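Phosphoribosylformylglycinamidine synthase 2 (Thermus thermophilus, PDB 3VIU) is a PurM-like (AIR synthase related) enzyme with two N-terminal and two C-terminal family domains in one chain, here holding adenosine-5'-diphosphate and magnesium. Local coordinates at residues Val80-Asn88 / Thr101-Ile110; Ile145-Gly153 / Val232-Leu240. One frame throughout, in Å; residues are numbered along the deposited sequence.

Following the chain from the N terminus, contact 1 closes first: strand 78-86 leads through the short helix 88-93 into helix 95-112, which turns back over the strand, so only 12 residues, nearly all helical, separate its segments. Contact 2 opens later and closes a much longer excursion of 78 residues, bringing the end of helix 132-152 against the start of helix 235-250. The two loops lie in series, neither nested nor crossed. The centres of contacts 1 and 2 are 13 Å apart. They touch through Tyr148 and Ile152, which pack on Val103, Gly104 and Leu107. Contact 1 is internal to the first PurM-like N-terminal domain; contact 2 ties that domain to the AIR synthase related C-terminal domain following it.

Contact 1 (Val80-Asn88 / Thr101-Ile110); sequences VAFKIESHN and TGVGGILRDI. With ADP (adenosine-5'-diphosphate), chain B; PO4 (phosphate ion), chain C.
The imidazole of His87 lies over the backbone of Gly102, whose CA stands 3.8 Å from the ring centroid and 20° off its normal, a CH-pi contact made close because no side chain intervenes. At the end of the ring away from CB, His87 NE2 comes within 3.2 Å of Thr101 CG2. Further along, Ile106 holds CG1 anti to the backbone N (chi1 -166°), which sends CD1 up to the strand, 3.4 Å from Lys83 O and 3.8 Å from Glu85 CB. One turn later Ile110 reaches the strand by a different rotamer, CG1 beside its own N, and rests CD1 on Phe82 CA at 3.7 Å.

Beside these apolar contacts, toward the diphosphate, lies a charged cluster. Lys83 is fully extended, and its NZ donates to ADP O2B at 2.7 Å and, less closely, to the bridging O3A; a salt bridge with a weak hydrogen bond joins NZ to Asp109 OD2, and a long one joins it to Glu85 OE1. Glu85 reaches the cluster from the opposite direction to Asp109, their carboxylate planes nearly perpendicular, with Glu85 OE1 2.6 Å from Asp109 OD2. The lysine probably offsets part of the negative charge gathered beside the diphosphate. All three residues belong to the ADP pocket, which Asp485, Ser521 and Gly522 help to complete. At the end of the strand, Ser86 OG and Asn88 N both donate to O1 of a phosphate ion that probably came from the crystallisation medium.

Strand 78-86 lies between strands 70-75 and 172-182 in the mixed sheet of this PurM-like domain, and helix 95-112 covers one face of it, running nearly antiparallel at 147°. On the other face Phe82 touches Val520 of strand 519-525, while the helix turns Val103 and Leu107 towards Tyr148 of helix 132-152.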
loop_
_atom_site.group_PDB
_atom_site.type_symbol
_atom_site.label_atom_id
_atom_site.label_comp_id
_atom_site.label_asym_id
_atom_site.label_seq_id
_atom_site.Cartn_x
_atom_site.Cartn_y
_atom_site.Cartn_z
ATOM N N VAL A 80 14.459 6.899 -0.938
ATOM C CA VAL A 80 13.047 6.933 -0.605
ATOM C C VAL A 80 12.649 5.714 0.216
ATOM O O VAL A 80 12.922 4.572 -0.162
ATOM C CB VAL A 80 12.168 7.000 -1.878
ATOM C CG1 VAL A 80 10.713 6.736 -1.535
ATOM C CG2 VAL A 80 12.294 8.367 -2.513
ATOM N N ALA A 81 12.020 5.970 1.355
ATOM C CA ALA A 81 11.562 4.901 2.215
ATOM C C ALA A 81 10.061 4.799 2.017
ATOM O O ALA A 81 9.386 5.807 1.815
ATOM C CB ALA A 81 11.873 5.222 3.669
ATOM N N PHE A 82 9.533 3.584 2.043
ATOM C CA PHE A 82 8.102 3.412 1.909
ATOM C C PHE A 82 7.662 2.058 2.420
ATOM O O PHE A 82 8.469 1.147 2.594
ATOM C CB PHE A 82 7.643 3.626 0.458
ATOM C CG PHE A 82 8.194 2.627 -0.524
ATOM C CD1 PHE A 82 9.532 2.656 -0.898
ATOM C CD2 PHE A 82 7.362 1.681 -1.106
ATOM C CE1 PHE A 82 10.029 1.756 -1.843
ATOM C CE2 PHE A 82 7.851 0.779 -2.054
ATOM C CZ PHE A 82 9.184 0.818 -2.421
ATOM N N LYS A 83 6.366 1.944 2.670
ATOM C CA LYS A 83 5.795 0.715 3.182
ATOM C C LYS A 83 4.283 0.867 3.253
ATOM O O LYS A 83 3.757 1.985 3.249
ATOM C CB LYS A 83 6.345 0.438 4.579
ATOM C CG LYS A 83 5.820 -0.823 5.217
ATOM C CD LYS A 83 6.134 -0.816 6.697
ATOM C CE LYS A 83 5.414 -1.926 7.419
ATOM N NZ LYS A 83 5.556 -1.744 8.883
ATOM N N ILE A 84 3.590 -0.262 3.314
ATOM C CA ILE A 84 2.140 -0.255 3.406
ATOM C C ILE A 84 1.754 -1.108 4.611
ATOM O O ILE A 84 2.363 -2.147 4.870
ATOM C CB ILE A 84 1.498 -0.791 2.096
ATOM C CG1 ILE A 84 -0.011 -0.564 2.118
ATOM C CG2 ILE A 84 1.816 -2.263 1.915
ATOM C CD1 ILE A 84 -0.687 -0.932 0.815
ATOM N N GLU A 85 0.764 -0.639 5.362
ATOM C CA GLU A 85 0.280 -1.309 6.570
ATOM C C GLU A 85 -1.220 -1.470 6.437
ATOM O O GLU A 85 -1.820 -0.956 5.506
ATOM C CB GLU A 85 0.533 -0.433 7.811
ATOM C CG GLU A 85 1.722 -0.763 8.708
ATOM C CD GLU A 85 1.738 0.126 9.967
ATOM O OE1 GLU A 85 2.653 -0.011 10.813
ATOM O OE2 GLU A 85 0.820 0.969 10.110
ATOM N N SER A 86 -1.825 -2.159 7.394
ATOM C CA SER A 86 -3.270 -2.340 7.403
ATOM C C SER A 86 -3.828 -2.054 8.809
ATOM O O SER A 86 -3.120 -2.191 9.812
ATOM C CB SER A 86 -3.631 -3.768 6.988
ATOM O OG SER A 86 -3.454 -4.677 8.061
ATOM N N HIS A 87 -5.088 -1.628 8.868
ATOM C CA HIS A 87 -5.774 -1.354 10.132
ATOM C C HIS A 87 -7.220 -1.757 9.896
ATOM O O HIS A 87 -8.154 -0.986 10.141
ATOM C CB HIS A 87 -5.691 0.136 10.513
ATOM C CG HIS A 87 -4.872 0.401 11.742
ATOM N ND1 HIS A 87 -3.502 0.242 11.776
ATOM C CD2 HIS A 87 -5.236 0.784 12.991
ATOM C CE1 HIS A 87 -3.057 0.512 12.992
ATOM N NE2 HIS A 87 -4.089 0.842 13.747
ATOM N N ASN A 88 -7.386 -2.987 9.423
ATOM C CA ASN A 88 -8.692 -3.526 9.097
ATOM C C ASN A 88 -9.671 -3.650 10.252
ATOM O O ASN A 88 -10.628 -2.877 10.335
ATOM C CB ASN A 88 -8.534 -4.880 8.409
ATOM C CG ASN A 88 -7.584 -4.822 7.221
ATOM O OD1 ASN A 88 -7.552 -3.834 6.476
ATOM N ND2 ASN A 88 -6.814 -5.886 7.031
ATOM N N THR A 101 -5.602 6.343 12.807
ATOM C CA THR A 101 -4.553 5.650 13.522
ATOM C C THR A 101 -3.699 4.849 12.558
ATOM O O THR A 101 -2.505 4.646 12.786
ATOM C CB THR A 101 -5.158 4.749 14.587
ATOM O OG1 THR A 101 -5.575 5.569 15.683
ATOM C CG2 THR A 101 -4.153 3.728 15.077
ATOM N N GLY A 102 -4.308 4.399 11.470
ATOM C CA GLY A 102 -3.551 3.662 10.481
ATOM C C GLY A 102 -2.556 4.629 9.868
ATOM O O GLY A 102 -1.408 4.272 9.612
ATOM N N VAL A 103 -2.989 5.868 9.648
ATOM C CA VAL A 103 -2.119 6.880 9.065
ATOM C C VAL A 103 -0.986 7.283 10.017
ATOM O O VAL A 103 0.169 7.412 9.601
ATOM C CB VAL A 103 -2.930 8.123 8.643
ATOM C CG1 VAL A 103 -2.003 9.261 8.260
ATOM C CG2 VAL A 103 -3.806 7.769 7.464
ATOM N N GLY A 104 -1.309 7.472 11.293
ATOM C CA GLY A 104 -0.286 7.836 12.256
ATOM C C GLY A 104 0.817 6.790 12.327
ATOM O O GLY A 104 2.002 7.117 12.266
ATOM N N GLY A 105 0.419 5.525 12.448
ATOM C CA GLY A 105 1.373 4.434 12.520
ATOM C C GLY A 105 2.292 4.309 11.311
ATOM O O GLY A 105 3.513 4.200 11.465
ATOM N N ILE A 106 1.723 4.321 10.108
ATOM C CA ILE A 106 2.532 4.198 8.899
ATOM C C ILE A 106 3.538 5.353 8.825
ATOM O O ILE A 106 4.681 5.177 8.398
ATOM C CB ILE A 106 1.632 4.175 7.613
ATOM C CG1 ILE A 106 2.441 3.700 6.412
ATOM C CG2 ILE A 106 1.069 5.556 7.314
ATOM C CD1 ILE A 106 2.843 2.255 6.493
ATOM N N LEU A 107 3.108 6.530 9.267
ATOM C CA LEU A 107 3.950 7.723 9.262
ATOM C C LEU A 107 5.170 7.542 10.158
ATOM O O LEU A 107 6.280 7.957 9.807
ATOM C CB LEU A 107 3.143 8.927 9.747
ATOM C CG LEU A 107 2.722 10.033 8.776
ATOM C CD1 LEU A 107 2.570 9.506 7.365
ATOM C CD2 LEU A 107 1.414 10.646 9.293
ATOM N N ARG A 108 4.957 6.927 11.317
ATOM C CA ARG A 108 6.039 6.698 12.260
ATOM C C ARG A 108 7.053 5.680 11.740
ATOM O O ARG A 108 8.251 5.823 11.982
ATOM C CB ARG A 108 5.473 6.262 13.618
ATOM C CG ARG A 108 4.766 7.395 14.362
ATOM C CD ARG A 108 4.500 7.030 15.811
ATOM N NE ARG A 108 3.426 6.057 15.954
ATOM C CZ ARG A 108 2.133 6.348 15.832
ATOM N NH1 ARG A 108 1.226 5.390 15.978
ATOM N NH2 ARG A 108 1.747 7.595 15.575
ATOM N N ASP A 109 6.582 4.664 11.018
ATOM C CA ASP A 109 7.488 3.662 10.460
ATOM C C ASP A 109 8.441 4.312 9.465
ATOM O O ASP A 109 9.618 3.974 9.405
ATOM C CB ASP A 109 6.721 2.555 9.732
ATOM C CG ASP A 109 6.014 1.612 10.676
ATOM O OD1 ASP A 109 6.600 1.263 11.722
ATOM O OD2 ASP A 109 4.879 1.203 10.361
ATOM N N ILE A 110 7.915 5.236 8.672
ATOM C CA ILE A 110 8.709 5.932 7.674
ATOM C C ILE A 110 9.672 6.908 8.348
ATOM O O ILE A 110 10.817 7.049 7.927
ATOM C CB ILE A 110 7.793 6.692 6.700
ATOM C CG1 ILE A 110 6.851 5.700 6.001
ATOM C CG2 ILE A 110 8.620 7.507 5.724
ATOM C CD1 ILE A 110 7.531 4.489 5.429
HETATM P PB ADP B . 5.209 -2.650 12.199
HETATM O O1B ADP B . 4.494 -3.458 13.226
HETATM O O2B ADP B . 4.132 -1.964 11.219
HETATM O O3B ADP B . 6.126 -1.473 12.985
HETATM P PA ADP B . 5.733 -5.164 11.277
HETATM O O1A ADP B . 6.313 -5.890 12.440
HETATM O O2A ADP B . 4.117 -5.273 11.348
HETATM O O3A ADP B . 6.215 -3.595 11.314
HETATM O "O5'" ADP B . 6.204 -5.814 9.854
HETATM C "C5'" ADP B . 7.184 -6.843 10.094
HETATM C "C4'" ADP B . 8.398 -6.767 9.123
HETATM O "O4'" ADP B . 8.269 -7.748 8.044
HETATM C "C3'" ADP B . 8.572 -5.396 8.420
HETATM O "O3'" ADP B . 9.966 -5.141 8.204
HETATM C "C2'" ADP B . 7.794 -5.571 7.116
HETATM O "O2'" ADP B . 8.242 -4.678 6.092
HETATM C "C1'" ADP B . 8.018 -7.047 6.776
HETATM N N9 ADP B . 6.859 -7.624 6.080
HETATM C C8 ADP B . 5.671 -7.994 6.648
HETATM N N7 ADP B . 4.863 -8.472 5.747
HETATM C C5 ADP B . 5.472 -8.442 4.543
HETATM C C6 ADP B . 5.106 -8.819 3.224
HETATM N N6 ADP B . 3.858 -9.359 2.968
HETATM N N1 ADP B . 6.000 -8.640 2.226
HETATM C C2 ADP B . 7.215 -8.118 2.454
HETATM N N3 ADP B . 7.597 -7.752 3.679
HETATM C C4 ADP B . 6.769 -7.894 4.737
HETATM P P PO4 C . -5.355 -5.779 10.984
HETATM O O1 PO4 C . -5.310 -4.867 9.820
HETATM O O2 PO4 C . -6.750 -5.888 11.471
HETATM O O3 PO4 C . -4.869 -7.119 10.581
HETATM O O4 PO4 C . -4.491 -5.244 12.067
#

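Contact 2 (Ile145-Gly153 / Val232-Leu240); sequences IAFYGNAIG and VGDPFLGKL
Pro235 lays its CB squarely over the centre of the Tyr148 ring, 3.6 Å from the centroid and 2° off the normal, a CH-pi contact on one face. The Phe147 side chain crosses that of Pro235 at about a right angle, with Phe147 CZ 3.5 Å from Pro235 CD, and its ring takes Gly233 O at its edge, in plane. Ala151 CB closes in on Pro235 CG at 3.4 Å and also lies over one face of Phe236, offset toward the rim. Pro235 is thus a knob in a hole formed by Phe147, Tyr148, Ala151 and Ile152, a single knob-into-hole contact where the two helices meet, their axes crossing at -36° and 8.4 Å apart. Asp234 N-caps helix 235-250, its OD2 accepting from Leu237 N at 3.2 Å from above the carboxylate plane. With chi1 at -158° Ile152 swings its longer branch toward the other helix, CD1 lying 3.5 Å from Gly238 C. The aliphatic part of Lys239 passes Ile152 O, while its NZ pairs with Glu243. Tyr148 OH is bonded to Glu306, which also receives Asp234 N through its other carboxylate oxygen.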
loop_
_atom_site.group_PDB
_atom_site.type_symbol
_atom_site.label_atom_id
_atom_site.label_comp_id
_atom_site.label_asym_id
_atom_site.label_seq_id
_atom_site.Cartn_x
_atom_site.Cartn_y
_atom_site.Cartn_z
ATOM N N ILE A 145 -8.842 9.825 7.777
ATOM C CA ILE A 145 -7.600 9.937 7.022
ATOM C C ILE A 145 -7.280 11.410 6.779
ATOM O O ILE A 145 -6.142 11.846 6.943
ATOM C CB ILE A 145 -7.699 9.197 5.652
ATOM C CG1 ILE A 145 -7.701 7.682 5.877
ATOM C CG2 ILE A 145 -6.531 9.593 4.749
ATOM C CD1 ILE A 145 -7.704 6.862 4.598
ATOM N N ALA A 146 -8.293 12.174 6.390
ATOM C CA ALA A 146 -8.116 13.601 6.127
ATOM C C ALA A 146 -7.702 14.328 7.403
ATOM O O ALA A 146 -6.848 15.219 7.373
ATOM C CB ALA A 146 -9.420 14.206 5.580
ATOM N N PHE A 147 -8.311 13.944 8.518
ATOM C CA PHE A 147 -8.010 14.563 9.800
ATOM C C PHE A 147 -6.543 14.469 10.187
ATOM O O PHE A 147 -5.914 15.474 10.505
ATOM C CB PHE A 147 -8.858 13.935 10.909
ATOM C CG PHE A 147 -8.317 14.175 12.293
ATOM C CD1 PHE A 147 -7.814 13.117 13.051
ATOM C CD2 PHE A 147 -8.294 15.459 12.837
ATOM C CE1 PHE A 147 -7.297 13.330 14.333
ATOM C CE2 PHE A 147 -7.778 15.686 14.119
ATOM C CZ PHE A 147 -7.280 14.616 14.868
ATOM N N TYR A 148 -5.989 13.267 10.159
ATOM C CA TYR A 148 -4.600 13.108 10.549
ATOM C C TYR A 148 -3.631 13.724 9.558
ATOM O O TYR A 148 -2.766 14.510 9.936
ATOM C CB TYR A 148 -4.272 11.627 10.748
ATOM C CG TYR A 148 -3.159 11.421 11.737
ATOM C CD1 TYR A 148 -1.834 11.626 11.374
ATOM C CD2 TYR A 148 -3.437 11.090 13.063
ATOM C CE1 TYR A 148 -0.807 11.510 12.314
ATOM C CE2 TYR A 148 -2.425 10.975 14.003
ATOM C CZ TYR A 148 -1.116 11.187 13.624
ATOM O OH TYR A 148 -0.119 11.097 14.555
ATOM N N GLY A 149 -3.790 13.362 8.292
ATOM C CA GLY A 149 -2.918 13.870 7.249
ATOM C C GLY A 149 -2.924 15.373 7.084
ATOM O O GLY A 149 -1.868 15.984 6.946
ATOM N N ASN A 150 -4.104 15.979 7.087
ATOM C CA ASN A 150 -4.187 17.423 6.938
ATOM C C ASN A 150 -3.584 18.133 8.139
ATOM O O ASN A 150 -2.986 19.203 8.001
ATOM C CB ASN A 150 -5.638 17.859 6.749
ATOM C CG ASN A 150 -6.184 17.487 5.374
ATOM O OD1 ASN A 150 -7.360 17.708 5.090
ATOM N ND2 ASN A 150 -5.329 16.926 4.516
ATOM N N ALA A 151 -3.733 17.535 9.315
ATOM C CA ALA A 151 -3.193 18.127 10.526
ATOM C C ALA A 151 -1.677 17.964 10.628
ATOM O O ALA A 151 -0.997 18.859 11.130
ATOM C CB ALA A 151 -3.862 17.525 11.746
ATOM N N ILE A 152 -1.137 16.844 10.150
ATOM C CA ILE A 152 0.303 16.637 10.255
ATOM C C ILE A 152 1.109 17.199 9.091
ATOM O O ILE A 152 2.329 17.231 9.147
ATOM C CB ILE A 152 0.661 15.134 10.463
ATOM C CG1 ILE A 152 2.058 15.028 11.090
ATOM C CG2 ILE A 152 0.634 14.382 9.138
ATOM C CD1 ILE A 152 2.315 13.721 11.815
ATOM N N GLY A 153 0.427 17.645 8.040
ATOM C CA GLY A 153 1.126 18.229 6.905
ATOM C C GLY A 153 1.608 17.291 5.813
ATOM O O GLY A 153 2.488 17.655 5.038
ATOM N N VAL A 232 -7.796 6.931 19.584
ATOM C CA VAL A 232 -7.693 8.261 18.987
ATOM C C VAL A 232 -6.237 8.689 18.846
ATOM O O VAL A 232 -5.418 8.415 19.720
ATOM C CB VAL A 232 -8.420 9.325 19.843
ATOM C CG1 VAL A 232 -8.190 10.711 19.257
ATOM C CG2 VAL A 232 -9.911 9.017 19.908
ATOM N N GLY A 233 -5.915 9.361 17.748
ATOM C CA GLY A 233 -4.549 9.807 17.545
ATOM C C GLY A 233 -4.458 11.318 17.569
ATOM O O GLY A 233 -5.421 12.001 17.233
ATOM N N ASP A 234 -3.308 11.844 17.973
ATOM C CA ASP A 234 -3.096 13.291 18.037
ATOM C C ASP A 234 -2.038 13.700 17.019
ATOM O O ASP A 234 -0.842 13.649 17.297
ATOM C CB ASP A 234 -2.649 13.698 19.447
ATOM C CG ASP A 234 -2.368 15.185 19.566
ATOM O OD1 ASP A 234 -2.005 15.629 20.672
ATOM O OD2 ASP A 234 -2.504 15.913 18.560
ATOM N N PRO A 235 -2.473 14.125 15.824
ATOM C CA PRO A 235 -1.593 14.551 14.727
ATOM C C PRO A 235 -0.808 15.822 15.023
ATOM O O PRO A 235 0.302 16.023 14.517
ATOM C CB PRO A 235 -2.562 14.734 13.569
ATOM C CG PRO A 235 -3.791 15.236 14.267
ATOM C CD PRO A 235 -3.890 14.302 15.457
ATOM N N PHE A 236 -1.389 16.682 15.843
ATOM C CA PHE A 236 -0.730 17.922 16.209
ATOM C C PHE A 236 0.566 17.606 16.942
ATOM O O PHE A 236 1.600 18.223 16.679
ATOM C CB PHE A 236 -1.688 18.759 17.048
ATOM C CG PHE A 236 -2.941 19.124 16.305
ATOM C CD1 PHE A 236 -2.907 20.083 15.298
ATOM C CD2 PHE A 236 -4.132 18.442 16.546
ATOM C CE1 PHE A 236 -4.040 20.352 14.539
ATOM C CE2 PHE A 236 -5.272 18.704 15.791
ATOM C CZ PHE A 236 -5.227 19.656 14.786
ATOM N N LEU A 237 0.506 16.627 17.845
ATOM C CA LEU A 237 1.680 16.189 18.587
ATOM C C LEU A 237 2.548 15.376 17.632
ATOM O O LEU A 237 3.773 15.317 17.771
ATOM C CB LEU A 237 1.262 15.323 19.774
ATOM C CG LEU A 237 2.380 14.573 20.501
ATOM C CD1 LEU A 237 3.423 15.552 21.012
ATOM C CD2 LEU A 237 1.781 13.766 21.645
ATOM N N GLY A 238 1.897 14.759 16.650
ATOM C CA GLY A 238 2.613 13.960 15.674
ATOM C C GLY A 238 3.589 14.805 14.884
ATOM O O GLY A 238 4.714 14.379 14.617
ATOM N N LYS A 239 3.156 16.007 14.512
ATOM C CA LYS A 239 3.993 16.940 13.756
ATOM C C LYS A 239 5.255 17.256 14.561
ATOM O O LYS A 239 6.367 17.234 14.033
ATOM C CB LYS A 239 3.211 18.228 13.475
ATOM C CG LYS A 239 4.003 19.327 12.771
ATOM C CD LYS A 239 4.360 18.964 11.335
ATOM C CE LYS A 239 5.208 20.063 10.685
ATOM N NZ LYS A 239 5.668 19.733 9.300
ATOM N N LEU A 240 5.071 17.547 15.844
ATOM C CA LEU A 240 6.191 17.857 16.730
ATOM C C LEU A 240 7.131 16.661 16.838
ATOM O O LEU A 240 8.356 16.803 16.769
ATOM C CB LEU A 240 5.661 18.239 18.119
ATOM C CG LEU A 240 5.493 19.735 18.437
ATOM C CD1 LEU A 240 5.156 20.526 17.182
ATOM C CD2 LEU A 240 4.419 19.911 19.517
#